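Long-range contact in GCN5-related N-acetyltransferase (Sphaerobacter thermophilus, PDB 3TT2), which probably transfers an acyl group, most likely acetyl from acetyl-CoA, to an acceptor that is not known: residues A[62-75]-A[90-104]. Sequence-based numbering, arbitrary orientation.
Sequences VLVVAPDGEAAAYA and YVHPRFRGMGLGTWL. With SO4 (sulfate ion), chain I.
Ala72 O takes the N-H of His92 in a nearly straight bond of 2.9 Å (170° at the hydrogen), closing the strand ladder just where 84-91 runs out into the pyrophosphate-binding loop of the GNAT fold. Two residues along, past the non-hydrogen-bonded pair Ala73–Val91, Tyr74 N gives its proton to Tyr90 O at 3.0 Å, and the return bond from Tyr90 N is weak. The two tyrosine side chains lie side by side on the sheet face covered by helix 23-36, and CD2 of Tyr90 comes up to the edge of the Tyr74 ring at CD1, 4.0 Å off. Trp52 and Asp76 bind the Tyr74 hydroxyl.

The other face carries helix 100-115. Leu104 reaches down with both methyls: CD1 to Ala73 CB, and CD2 to Val62 CG1 at 3.9 Å. Val62 CG2, trans to the backbone N, meets the Trp103 indole at its CZ3 edge. Beside the classic bulge that Ala72 and Ala73 form opposite Val64, the Phe95 ring comes obliquely against Ala72 CB (CD2, 3.5 Å) and Ala66 CB (CZ, 3.8 Å), while Arg94 CG sits over one of its faces. A serine here has no ring to set against Ala72 CB and Ala66 CB, and would probably open a gap beside the bulge and leave Arg94 CG without the face it rests on.

Where the loop enters the helix, a sulfate, probably from the crystallisation liquor, occupies a nest of backbone amides that in GNAT relatives holds the coenzyme A pyrophosphate; Thr102 N bonds its O3 at 2.7 Å.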
ATOM      1  N   VAL A  62       2.973  -9.641 -16.036  1.00 65.41           N
ATOM      2  CA  VAL A  62       3.779  -9.932 -17.220  1.00 68.06           C
ATOM      3  C   VAL A  62       5.251 -10.085 -16.855  1.00 75.60           C
ATOM      4  O   VAL A  62       5.738  -9.427 -15.939  1.00 77.52           O
ATOM      5  CB  VAL A  62       3.601  -8.850 -18.319  1.00 78.60           C
ATOM      6  CG1 VAL A  62       4.282  -7.560 -17.922  1.00 81.26           C
ATOM      7  CG2 VAL A  62       4.143  -9.335 -19.660  1.00 81.58           C
ATOM      8  N   LEU A  63       5.952 -10.970 -17.562  1.00 79.83           N
ATOM      9  CA  LEU A  63       7.390 -11.165 -17.364  1.00 80.82           C
ATOM     10  C   LEU A  63       8.143 -11.054 -18.687  1.00 84.43           C
ATOM     11  O   LEU A  63       7.866 -11.799 -19.622  1.00 91.88           O
ATOM     12  CB  LEU A  63       7.650 -12.528 -16.736  1.00 77.02           C
ATOM     13  CG  LEU A  63       9.096 -13.013 -16.700  1.00 81.92           C
ATOM     14  CD1 LEU A  63       9.911 -12.031 -15.911  1.00 80.96           C
ATOM     15  CD2 LEU A  63       9.167 -14.392 -16.073  1.00 85.21           C
ATOM     16  N   VAL A  64       9.085 -10.120 -18.776  1.00 83.47           N
ATOM     17  CA  VAL A  64       9.924 -10.030 -19.966  1.00 88.85           C
ATOM     18  C   VAL A  64      11.160 -10.886 -19.730  1.00 91.08           C
ATOM     19  O   VAL A  64      11.963 -10.604 -18.848  1.00 91.11           O
ATOM     20  CB  VAL A  64      10.340  -8.570 -20.299  1.00 87.74           C
ATOM     21  CG1 VAL A  64      11.271  -8.534 -21.494  1.00 92.42           C
ATOM     22  CG2 VAL A  64       9.130  -7.719 -20.585  1.00 84.19           C
ATOM     23  N   VAL A  65      11.303 -11.947 -20.508  1.00 96.19           N
ATOM     24  CA  VAL A  65      12.435 -12.832 -20.317  1.00100.83           C
ATOM     25  C   VAL A  65      13.555 -12.420 -21.249  1.00108.28           C
ATOM     26  O   VAL A  65      13.340 -12.194 -22.443  1.00113.07           O
ATOM     27  CB  VAL A  65      12.059 -14.310 -20.501  1.00101.46           C
ATOM     28  CG1 VAL A  65      13.317 -15.190 -20.540  1.00112.60           C
ATOM     29  CG2 VAL A  65      11.147 -14.742 -19.377  1.00 96.19           C
ATOM     30  N   ALA A  66      14.747 -12.281 -20.685  1.00111.82           N
ATOM     31  CA  ALA A  66      15.907 -11.908 -21.470  1.00118.29           C
ATOM     32  C   ALA A  66      16.458 -13.141 -22.198  1.00126.43           C
ATOM     33  O   ALA A  66      16.185 -14.278 -21.795  1.00120.89           O
ATOM     34  CB  ALA A  66      16.965 -11.270 -20.569  1.00119.94           C
ATOM     35  N   PRO A  67      17.213 -12.914 -23.285  1.00134.49           N
ATOM     36  CA  PRO A  67      17.879 -13.952 -24.079  1.00140.22           C
ATOM     37  C   PRO A  67      18.665 -14.963 -23.236  1.00147.27           C
ATOM     38  O   PRO A  67      18.742 -16.131 -23.616  1.00146.56           O
ATOM     39  CB  PRO A  67      18.857 -13.151 -24.941  1.00141.53           C
ATOM     40  CG  PRO A  67      18.382 -11.728 -24.903  1.00136.88           C
ATOM     41  CD  PRO A  67      17.192 -11.629 -24.001  1.00133.24           C
ATOM     42  N   ASP A  68      19.209 -14.531 -22.101  1.00152.61           N
ATOM     43  CA  ASP A  68      19.976 -15.427 -21.233  1.00160.13           C
ATOM     44  C   ASP A  68      19.079 -16.217 -20.274  1.00158.00           C
ATOM     45  O   ASP A  68      19.564 -16.974 -19.435  1.00158.45           O
ATOM     46  CB  ASP A  68      21.087 -14.674 -20.481  1.00161.73           C
ATOM     47  CG  ASP A  68      20.599 -13.396 -19.826  1.00155.44           C
ATOM     48  OD1 ASP A  68      19.579 -13.436 -19.107  1.00149.27           O
ATOM     49  OD2 ASP A  68      21.243 -12.346 -20.027  1.00156.49           O
ATOM     50  N   GLY A  69      17.770 -16.020 -20.399  1.00155.38           N
ATOM     51  CA  GLY A  69      16.802 -16.787 -19.637  1.00156.36           C
ATOM     52  C   GLY A  69      16.494 -16.201 -18.277  1.00153.28           C
ATOM     53  O   GLY A  69      15.911 -16.858 -17.409  1.00153.09           O
ATOM     54  N   GLU A  70      16.872 -14.943 -18.100  1.00148.43           N
ATOM     55  CA  GLU A  70      16.766 -14.290 -16.809  1.00141.99           C
ATOM     56  C   GLU A  70      15.721 -13.207 -16.966  1.00131.86           C
ATOM     57  O   GLU A  70      15.471 -12.731 -18.080  1.00129.24           O
ATOM     58  CB  GLU A  70      18.107 -13.683 -16.409  1.00151.02           C
ATOM     59  CG  GLU A  70      18.145 -13.022 -15.032  1.00154.74           C
ATOM     60  CD  GLU A  70      18.375 -14.009 -13.899  1.00161.77           C
ATOM     61  OE1 GLU A  70      18.569 -15.213 -14.181  1.00166.96           O
ATOM     62  OE2 GLU A  70      18.367 -13.577 -12.725  1.00159.93           O
ATOM     63  N   ALA A  71      15.094 -12.817 -15.862  1.00125.02           N
ATOM     64  CA  ALA A  71      13.980 -11.896 -15.958  1.00112.07           C
ATOM     65  C   ALA A  71      14.484 -10.467 -16.162  1.00105.60           C
ATOM     66  O   ALA A  71      15.093  -9.858 -15.278  1.00111.39           O
ATOM     67  CB  ALA A  71      13.157 -11.975 -14.689  1.00109.61           C
ATOM     68  N   ALA A  72      14.142  -9.915 -17.318  1.00 96.07           N
ATOM     69  CA  ALA A  72      14.577  -8.583 -17.710  1.00 93.83           C
ATOM     70  C   ALA A  72      13.702  -7.527 -17.064  1.00 92.62           C
ATOM     71  O   ALA A  72      14.183  -6.500 -16.601  1.00 96.05           O
ATOM     72  CB  ALA A  72      14.561  -8.443 -19.219  1.00 96.78           C
ATOM     73  N   ALA A  73      12.401  -7.786 -17.055  1.00 91.34           N
ATOM     74  CA  ALA A  73      11.440  -6.861 -16.471  1.00 91.16           C
ATOM     75  C   ALA A  73      10.174  -7.593 -16.041  1.00 89.56           C
ATOM     76  O   ALA A  73       9.879  -8.686 -16.527  1.00 92.38           O
ATOM     77  CB  ALA A  73      11.112  -5.735 -17.454  1.00 84.83           C
ATOM     78  N   TYR A  74       9.449  -6.996 -15.103  1.00 84.84           N
ATOM     79  CA  TYR A  74       8.211  -7.576 -14.618  1.00 81.66           C
ATOM     80  C   TYR A  74       7.256  -6.511 -14.119  1.00 79.40           C
ATOM     81  O   TYR A  74       7.682  -5.533 -13.506  1.00 85.62           O
ATOM     82  CB  TYR A  74       8.508  -8.574 -13.506  1.00 83.30           C
ATOM     83  CG  TYR A  74       7.337  -8.921 -12.614  1.00 81.19           C
ATOM     84  CD1 TYR A  74       7.101  -8.217 -11.445  1.00 77.68           C
ATOM     85  CD2 TYR A  74       6.486  -9.982 -12.925  1.00 82.36           C
ATOM     86  CE1 TYR A  74       6.040  -8.546 -10.615  1.00 80.07           C
ATOM     87  CE2 TYR A  74       5.421 -10.323 -12.097  1.00 80.28           C
ATOM     88  CZ  TYR A  74       5.200  -9.601 -10.941  1.00 79.31           C
ATOM     89  OH  TYR A  74       4.148  -9.930 -10.103  1.00 74.22           O
ATOM     90  N   ALA A  75       5.964  -6.732 -14.349  1.00 71.64           N
ATOM     91  CA  ALA A  75       4.924  -5.890 -13.765  1.00 68.86           C
ATOM     92  C   ALA A  75       3.663  -6.674 -13.384  1.00 67.40           C
ATOM     93  O   ALA A  75       3.325  -7.685 -14.006  1.00 69.98           O
ATOM     94  CB  ALA A  75       4.586  -4.748 -14.695  1.00 66.04           C
ATOM     95  N   TYR A  90       9.017  -3.112 -12.854  1.00 76.06           N
ATOM     96  CA  TYR A  90      10.452  -3.123 -12.538  1.00 77.30           C
ATOM     97  C   TYR A  90      11.203  -3.438 -13.803  1.00 84.95           C
ATOM     98  O   TYR A  90      10.788  -4.314 -14.554  1.00 86.18           O
ATOM     99  CB  TYR A  90      10.787  -4.200 -11.505  1.00 76.03           C
ATOM    100  CG  TYR A  90       9.911  -4.140 -10.283  1.00 79.72           C
ATOM    101  CD1 TYR A  90      10.332  -3.492  -9.134  1.00 81.39           C
ATOM    102  CD2 TYR A  90       8.641  -4.716 -10.286  1.00 78.23           C
ATOM    103  CE1 TYR A  90       9.517  -3.428  -8.023  1.00 80.53           C
ATOM    104  CE2 TYR A  90       7.828  -4.644  -9.192  1.00 72.87           C
ATOM    105  CZ  TYR A  90       8.269  -4.007  -8.066  1.00 78.49           C
ATOM    106  OH  TYR A  90       7.432  -3.955  -6.987  1.00 84.18           O
ATOM    107  N   VAL A  91      12.330  -2.776 -14.019  1.00 89.87           N
ATOM    108  CA  VAL A  91      13.212  -3.147 -15.124  1.00 91.61           C
ATOM    109  C   VAL A  91      14.624  -3.252 -14.596  1.00 94.57           C
ATOM    110  O   VAL A  91      15.131  -2.334 -13.956  1.00101.94           O
ATOM    111  CB  VAL A  91      13.150  -2.163 -16.322  1.00123.22           C
ATOM    112  CG1 VAL A  91      13.372  -0.762 -15.865  1.00125.62           C
ATOM    113  CG2 VAL A  91      14.197  -2.517 -17.372  1.00128.35           C
ATOM    114  N   HIS A  92      15.245  -4.393 -14.852  1.00 90.35           N
ATOM    115  CA  HIS A  92      16.578  -4.653 -14.353  1.00 94.73           C
ATOM    116  C   HIS A  92      17.537  -3.546 -14.776  1.00100.23           C
ATOM    117  O   HIS A  92      17.533  -3.130 -15.938  1.00 94.34           O
ATOM    118  CB  HIS A  92      17.058  -6.003 -14.854  1.00 99.56           C
ATOM    119  CG  HIS A  92      18.122  -6.601 -14.004  1.00104.71           C
ATOM    120  ND1 HIS A  92      19.421  -6.143 -14.016  1.00108.77           N
ATOM    121  CD2 HIS A  92      18.080  -7.604 -13.098  1.00108.62           C
ATOM    122  CE1 HIS A  92      20.138  -6.848 -13.161  1.00117.27           C
ATOM    123  NE2 HIS A  92      19.348  -7.740 -12.591  1.00117.59           N
ATOM    124  N   PRO A  93      18.356  -3.061 -13.821  1.00103.26           N
ATOM    125  CA  PRO A  93      19.225  -1.882 -13.981  1.00104.20           C
ATOM    126  C   PRO A  93      20.201  -1.961 -15.164  1.00110.02           C
ATOM    127  O   PRO A  93      20.732  -0.933 -15.586  1.00114.48           O
ATOM    128  CB  PRO A  93      19.987  -1.821 -12.650  1.00102.63           C
ATOM    129  CG  PRO A  93      19.054  -2.466 -11.664  1.00100.66           C
ATOM    130  CD  PRO A  93      18.357  -3.563 -12.431  1.00101.03           C
ATOM    131  N   ARG A  94      20.448  -3.164 -15.671  1.00112.05           N
ATOM    132  CA  ARG A  94      21.268  -3.340 -16.862  1.00118.59           C
ATOM    133  C   ARG A  94      20.502  -3.047 -18.157  1.00117.43           C
ATOM    134  O   ARG A  94      21.098  -2.696 -19.190  1.00121.01           O
ATOM    135  CB  ARG A  94      21.788  -4.769 -16.907  1.00121.09           C
ATOM    136  CG  ARG A  94      20.673  -5.799 -16.994  1.00118.12           C
ATOM    137  CD  ARG A  94      21.218  -7.207 -17.005  1.00125.19           C
ATOM    138  NE  ARG A  94      21.960  -7.510 -15.788  1.00128.65           N
ATOM    139  CZ  ARG A  94      22.790  -8.537 -15.663  1.00138.25           C
ATOM    140  NH1 ARG A  94      23.426  -8.740 -14.515  1.00143.03           N
ATOM    141  NH2 ARG A  94      22.986  -9.358 -16.690  1.00141.54           N
ATOM    142  N   PHE A  95      19.183  -3.222 -18.100  1.00106.95           N
ATOM    143  CA  PHE A  95      18.347  -3.144 -19.290  1.00107.80           C
ATOM    144  C   PHE A  95      17.679  -1.783 -19.507  1.00112.98           C
ATOM    145  O   PHE A  95      16.883  -1.623 -20.435  1.00116.73           O
ATOM    146  CB  PHE A  95      17.298  -4.255 -19.287  1.00104.69           C
ATOM    147  CG  PHE A  95      17.872  -5.643 -19.360  1.00103.80           C
ATOM    148  CD1 PHE A  95      18.819  -5.976 -20.315  1.00112.41           C
ATOM    149  CD2 PHE A  95      17.464  -6.618 -18.465  1.00101.57           C
ATOM    150  CE1 PHE A  95      19.351  -7.262 -20.381  1.00114.90           C
ATOM    151  CE2 PHE A  95      17.986  -7.903 -18.521  1.00108.65           C
ATOM    152  CZ  PHE A  95      18.930  -8.227 -19.480  1.00113.64           C
ATOM    153  N   ARG A  96      17.975  -0.815 -18.643  1.00115.90           N
ATOM    154  CA  ARG A  96      17.378   0.518 -18.765  1.00116.48           C
ATOM    155  C   ARG A  96      17.785   1.216 -20.079  1.00122.06           C
ATOM    156  O   ARG A  96      18.921   1.070 -20.546  1.00128.87           O
ATOM    157  CB  ARG A  96      17.742   1.397 -17.559  1.00115.42           C
ATOM    158  CG  ARG A  96      18.053   0.641 -16.260  1.00114.40           C
ATOM    159  CD  ARG A  96      16.824   0.391 -15.364  1.00105.55           C
ATOM    160  NE  ARG A  96      16.794   1.249 -14.165  1.00104.61           N
ATOM    161  CZ  ARG A  96      16.433   0.851 -12.939  1.00102.42           C
ATOM    162  NH1 ARG A  96      16.075  -0.407 -12.709  1.00100.17           N
ATOM    163  NH2 ARG A  96      16.428   1.715 -11.930  1.00102.82           N
ATOM    164  N   GLY A  97      16.857   1.965 -20.671  1.00118.67           N
ATOM    165  CA  GLY A  97      17.134   2.698 -21.893  1.00126.70           C
ATOM    166  C   GLY A  97      17.045   1.819 -23.124  1.00133.77           C
ATOM    167  O   GLY A  97      17.576   2.158 -24.186  1.00138.83           O
HETATM  168  N   MSE A  98      16.428   0.652 -22.970  1.00129.91           N
HETATM  169  CA  MSE A  98      16.162  -0.222 -24.116  1.00124.30           C
HETATM  170  C   MSE A  98      14.742  -0.156 -24.688  1.00112.65           C
HETATM  171  O   MSE A  98      14.412  -0.873 -25.636  1.00107.98           O
HETATM  172  CB  MSE A  98      16.541  -1.659 -23.789  1.00121.58           C
HETATM  173  CG  MSE A  98      17.985  -1.815 -23.381  1.00124.21           C
HETATM  174 SE   MSE A  98      18.492  -3.685 -23.323  0.71118.71          SE
HETATM  175  CE  MSE A  98      18.324  -4.102 -25.218  1.00141.48           C
ATOM    176  N   GLY A  99      13.901   0.674 -24.088  1.00108.54           N
ATOM    177  CA  GLY A  99      12.502   0.737 -24.472  1.00107.59           C
ATOM    178  C   GLY A  99      11.645  -0.212 -23.652  1.00101.93           C
ATOM    179  O   GLY A  99      10.435  -0.306 -23.858  1.00 96.05           O
ATOM    180  N   LEU A 100      12.279  -0.905 -22.710  1.00101.72           N
ATOM    181  CA  LEU A 100      11.611  -1.917 -21.903  1.00 95.45           C
ATOM    182  C   LEU A 100      10.681  -1.327 -20.843  1.00 92.16           C
ATOM    183  O   LEU A 100       9.570  -1.818 -20.649  1.00 89.57           O
ATOM    184  CB  LEU A 100      12.642  -2.832 -21.250  1.00 95.41           C
ATOM    185  CG  LEU A 100      12.607  -4.277 -21.742  1.00 95.65           C
ATOM    186  CD1 LEU A 100      12.864  -4.343 -23.243  1.00101.77           C
ATOM    187  CD2 LEU A 100      13.616  -5.104 -20.985  1.00 97.95           C
ATOM    188  N   GLY A 101      11.132  -0.282 -20.154  1.00 90.45           N
ATOM    189  CA  GLY A 101      10.279   0.410 -19.198  1.00 85.10           C
ATOM    190  C   GLY A 101       9.072   1.041 -19.879  1.00 85.78           C
ATOM    191  O   GLY A 101       7.983   1.085 -19.307  1.00 79.96           O
ATOM    192  N   THR A 102       9.266   1.525 -21.107  1.00 90.95           N
ATOM    193  CA  THR A 102       8.168   2.058 -21.919  1.00 89.94           C
ATOM    194  C   THR A 102       7.175   0.950 -22.262  1.00 84.59           C
ATOM    195  O   THR A 102       5.958   1.145 -22.227  1.00 85.19           O
ATOM    196  CB  THR A 102       8.675   2.699 -23.240  1.00 97.96           C
ATOM    197  OG1 THR A 102       9.345   3.937 -22.961  1.00 98.94           O
ATOM    198  CG2 THR A 102       7.519   2.961 -24.189  1.00 78.16           C
ATOM    199  N   TRP A 103       7.708  -0.221 -22.579  1.00 80.26           N
ATOM    200  CA  TRP A 103       6.878  -1.349 -22.935  1.00 71.88           C
ATOM    201  C   TRP A 103       5.927  -1.730 -21.799  1.00 81.20           C
ATOM    202  O   TRP A 103       4.720  -1.839 -22.016  1.00 79.99           O
ATOM    203  CB  TRP A 103       7.757  -2.526 -23.322  1.00 77.26           C
ATOM    204  CG  TRP A 103       7.022  -3.585 -24.030  1.00 78.46           C
ATOM    205  CD1 TRP A 103       6.883  -3.722 -25.381  1.00 83.88           C
ATOM    206  CD2 TRP A 103       6.305  -4.672 -23.436  1.00 77.90           C
ATOM    207  NE1 TRP A 103       6.123  -4.832 -25.665  1.00 84.38           N
ATOM    208  CE2 TRP A 103       5.758  -5.434 -24.486  1.00 84.15           C
ATOM    209  CE3 TRP A 103       6.080  -5.079 -22.119  1.00 78.34           C
ATOM    210  CZ2 TRP A 103       5.001  -6.585 -24.258  1.00 87.09           C
ATOM    211  CZ3 TRP A 103       5.335  -6.218 -21.895  1.00 84.18           C
ATOM    212  CH2 TRP A 103       4.802  -6.960 -22.960  1.00 87.38           C
ATOM    213  N   LEU A 104       6.462  -1.918 -20.595  1.00 78.91           N
ATOM    214  CA  LEU A 104       5.634  -2.225 -19.422  1.00 77.04           C
ATOM    215  C   LEU A 104       4.534  -1.199 -19.219  1.00 76.23           C
ATOM    216  O   LEU A 104       3.400  -1.538 -18.874  1.00 72.00           O
ATOM    217  CB  LEU A 104       6.472  -2.248 -18.148  1.00 72.15           C
ATOM    218  CG  LEU A 104       7.531  -3.328 -18.014  1.00 76.70           C
ATOM    219  CD1 LEU A 104       8.131  -3.268 -16.628  1.00 78.58           C
ATOM    220  CD2 LEU A 104       6.906  -4.681 -18.283  1.00 79.60           C
TER
HETATM  221  S   SO4 I 338      13.063   2.914 -21.508  1.00107.75           S
HETATM  222  O1  SO4 I 338      12.679   4.261 -21.958  1.00 97.93           O
HETATM  223  O2  SO4 I 338      13.530   2.909 -20.114  1.00108.12           O
HETATM  224  O3  SO4 I 338      11.915   2.025 -21.637  1.00104.71           O
HETATM  225  O4  SO4 I 338      14.138   2.375 -22.335  1.00115.33           O